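Local coordinates for isochorismatase family protein (PDB 2A67) that probably acts as a hydrolase of the isochorismatase family, although its substrate and physiological role remain unknown, at residues L30-Q35 with M131-T136. Sequence-based numbering, arbitrary orientation.
Sequences LDKVNQ and MTPKTT
Lys-32 reaches from helix 26-42 to the loop that interrupts strand 128-137 and lays its ammonium group on the carbonyl of Pro-133, with NZ 2.7 Å from O. The amine is not lined up with a lone pair of the oxygen: it sits above the carbonyl plane, 46° out of it. Getting there takes a kinked chain. CG stands anti to the backbone N (chi1 -171°), which sends the side chain out from the helix, and bends at each of the next three torsions bring the amine down on the peptide.

The methylene part of the same side chain does the apolar work. Thr-135 meets it at about a right angle and presses its methyl against the first part of the chain, CG2 lying 3.5 Å from Lys-32 CG. The methyl of Thr-132 touches the lysine at two points, its CG2 being 3.8 Å from both CG and NZ of Lys-32. Farther along, CB of Lys-134 lies 4.1 Å from Lys-32 CE. The next residue of the helix, Val-33, is buried and adds a light touch, its CG2 lying 4.2 Å from CB of Thr-135, while its side chain also packs on Phe-12 and Leu-70.

The loop braces itself as well. Thr-135 OG1 donates to Thr-132 O over 2.6 Å, in the carbonyl plane; with chi1 at 56°, the hydroxyl turns back into the loop and the methyl is left for the lysine. Thr-132 OG1 is held by Glu-105 of strand 103-109.

In this Rossmann-like alpha/beta fold, as in other isochorismatase-family proteins, a helix flanks the parallel sheet, and here it is tied to a break in one strand. A single charged hydrogen bond joins them, at the end of a lysine chain packed along threonine methyls, and the positive charge probably polarises the Pro-133 carbonyl.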
loop_
_atom_site.group_PDB
_atom_site.type_symbol
_atom_site.label_atom_id
_atom_site.label_comp_id
_atom_site.label_asym_id
_atom_site.label_seq_id
_atom_site.Cartn_x
_atom_site.Cartn_y
_atom_site.Cartn_z
ATOM N N LEU D 30 8.250 8.610 19.712
ATOM C CA LEU D 30 7.246 9.323 20.509
ATOM C C LEU D 30 7.670 10.761 20.891
ATOM O O LEU D 30 6.838 11.656 20.954
ATOM C CB LEU D 30 6.866 8.493 21.738
ATOM C CG LEU D 30 6.353 7.054 21.504
ATOM C CD1 LEU D 30 6.204 6.296 22.886
ATOM C CD2 LEU D 30 5.058 6.940 20.673
ATOM N N ASP D 31 8.960 10.971 21.139
ATOM C CA ASP D 31 9.473 12.304 21.410
ATOM C C ASP D 31 9.302 13.196 20.173
ATOM O O ASP D 31 8.853 14.338 20.296
ATOM C CB ASP D 31 10.953 12.241 21.779
ATOM C CG ASP D 31 11.178 11.694 23.160
ATOM O OD1 ASP D 31 10.265 11.875 24.018
ATOM O OD2 ASP D 31 12.282 11.114 23.389
ATOM N N LYS D 32 9.631 12.652 19.001
ATOM C CA LYS D 32 9.496 13.395 17.736
ATOM C C LYS D 32 7.997 13.658 17.441
ATOM O O LYS D 32 7.600 14.743 17.059
ATOM C CB LYS D 32 10.233 12.625 16.619
ATOM C CG LYS D 32 10.363 13.357 15.317
ATOM C CD LYS D 32 11.748 14.041 15.150
ATOM C CE LYS D 32 12.708 13.191 14.224
ATOM N NZ LYS D 32 12.852 13.676 12.764
ATOM N N VAL D 33 7.151 12.667 17.678
ATOM C CA VAL D 33 5.691 12.842 17.516
ATOM C C VAL D 33 5.114 13.889 18.476
ATOM O O VAL D 33 4.323 14.744 18.060
ATOM C CB VAL D 33 4.940 11.488 17.668
ATOM C CG1 VAL D 33 3.417 11.719 17.912
ATOM C CG2 VAL D 33 5.207 10.623 16.419
ATOM N N ASN D 34 5.479 13.822 19.761
ATOM C CA ASN D 34 5.087 14.895 20.679
ATOM C C ASN D 34 5.508 16.329 20.203
ATOM O O ASN D 34 4.760 17.287 20.404
ATOM C CB ASN D 34 5.650 14.636 22.049
ATOM C CG ASN D 34 4.767 13.705 22.883
ATOM O OD1 ASN D 34 5.214 13.215 23.906
ATOM N ND2 ASN D 34 3.520 13.497 22.469
ATOM N N GLN D 35 6.681 16.459 19.584
ATOM C CA GLN D 35 7.120 17.766 19.011
ATOM C C GLN D 35 6.174 18.237 17.903
ATOM O O GLN D 35 5.813 19.427 17.836
ATOM C CB GLN D 35 8.547 17.703 18.465
ATOM C CG GLN D 35 9.637 17.594 19.514
ATOM C CD GLN D 35 11.025 17.892 18.955
ATOM O OE1 GLN D 35 11.804 18.685 19.562
ATOM N NE2 GLN D 35 11.343 17.327 17.766
HETATM N N MSE D 131 5.367 13.488 5.777
HETATM C CA MSE D 131 5.879 12.737 6.898
HETATM C C MSE D 131 7.114 13.396 7.525
HETATM O O MSE D 131 8.017 13.823 6.822
HETATM C CB MSE D 131 6.282 11.353 6.427
HETATM C CG MSE D 131 6.755 10.473 7.558
HETATM SE SE MSE D 131 6.830 8.570 6.995
HETATM C CE MSE D 131 5.052 7.973 7.573
ATOM N N THR D 132 7.175 13.432 8.845
ATOM C CA THR D 132 8.401 13.840 9.536
ATOM C C THR D 132 9.294 12.601 9.564
ATOM O O THR D 132 8.845 11.512 9.967
ATOM C CB THR D 132 8.068 14.379 10.964
ATOM O OG1 THR D 132 7.362 15.613 10.831
ATOM C CG2 THR D 132 9.312 14.601 11.832
ATOM N N PRO D 133 10.556 12.753 9.159
ATOM C CA PRO D 133 11.488 11.644 9.271
ATOM C C PRO D 133 11.508 11.021 10.674
ATOM O O PRO D 133 11.304 11.726 11.659
ATOM C CB PRO D 133 12.845 12.337 8.968
ATOM C CG PRO D 133 12.458 13.389 7.978
ATOM C CD PRO D 133 11.211 13.957 8.596
ATOM N N LYS D 134 11.776 9.719 10.756
ATOM C CA LYS D 134 11.869 8.985 12.027
ATOM C C LYS D 134 10.628 9.001 12.902
ATOM O O LYS D 134 10.702 9.176 14.131
ATOM C CB LYS D 134 13.115 9.405 12.807
ATOM C CG LYS D 134 14.377 9.264 11.963
ATOM C CD LYS D 134 15.621 9.783 12.700
ATOM C CE LYS D 134 16.823 8.924 12.308
ATOM N NZ LYS D 134 17.833 8.878 13.445
ATOM N N THR D 135 9.454 8.851 12.276
ATOM C CA THR D 135 8.241 8.857 13.082
ATOM C C THR D 135 7.435 7.559 12.806
ATOM O O THR D 135 6.244 7.500 13.029
ATOM C CB THR D 135 7.378 10.151 12.874
ATOM O OG1 THR D 135 7.080 10.275 11.480
ATOM C CG2 THR D 135 8.082 11.442 13.467
ATOM N N THR D 136 8.093 6.543 12.261
ATOM C CA THR D 136 7.455 5.197 12.199
ATOM C C THR D 136 8.363 4.170 12.856
ATOM O O THR D 136 9.569 4.383 12.998
ATOM C CB THR D 136 7.081 4.708 10.759
ATOM O OG1 THR D 136 8.234 4.160 10.117
ATOM C CG2 THR D 136 6.529 5.813 9.906
#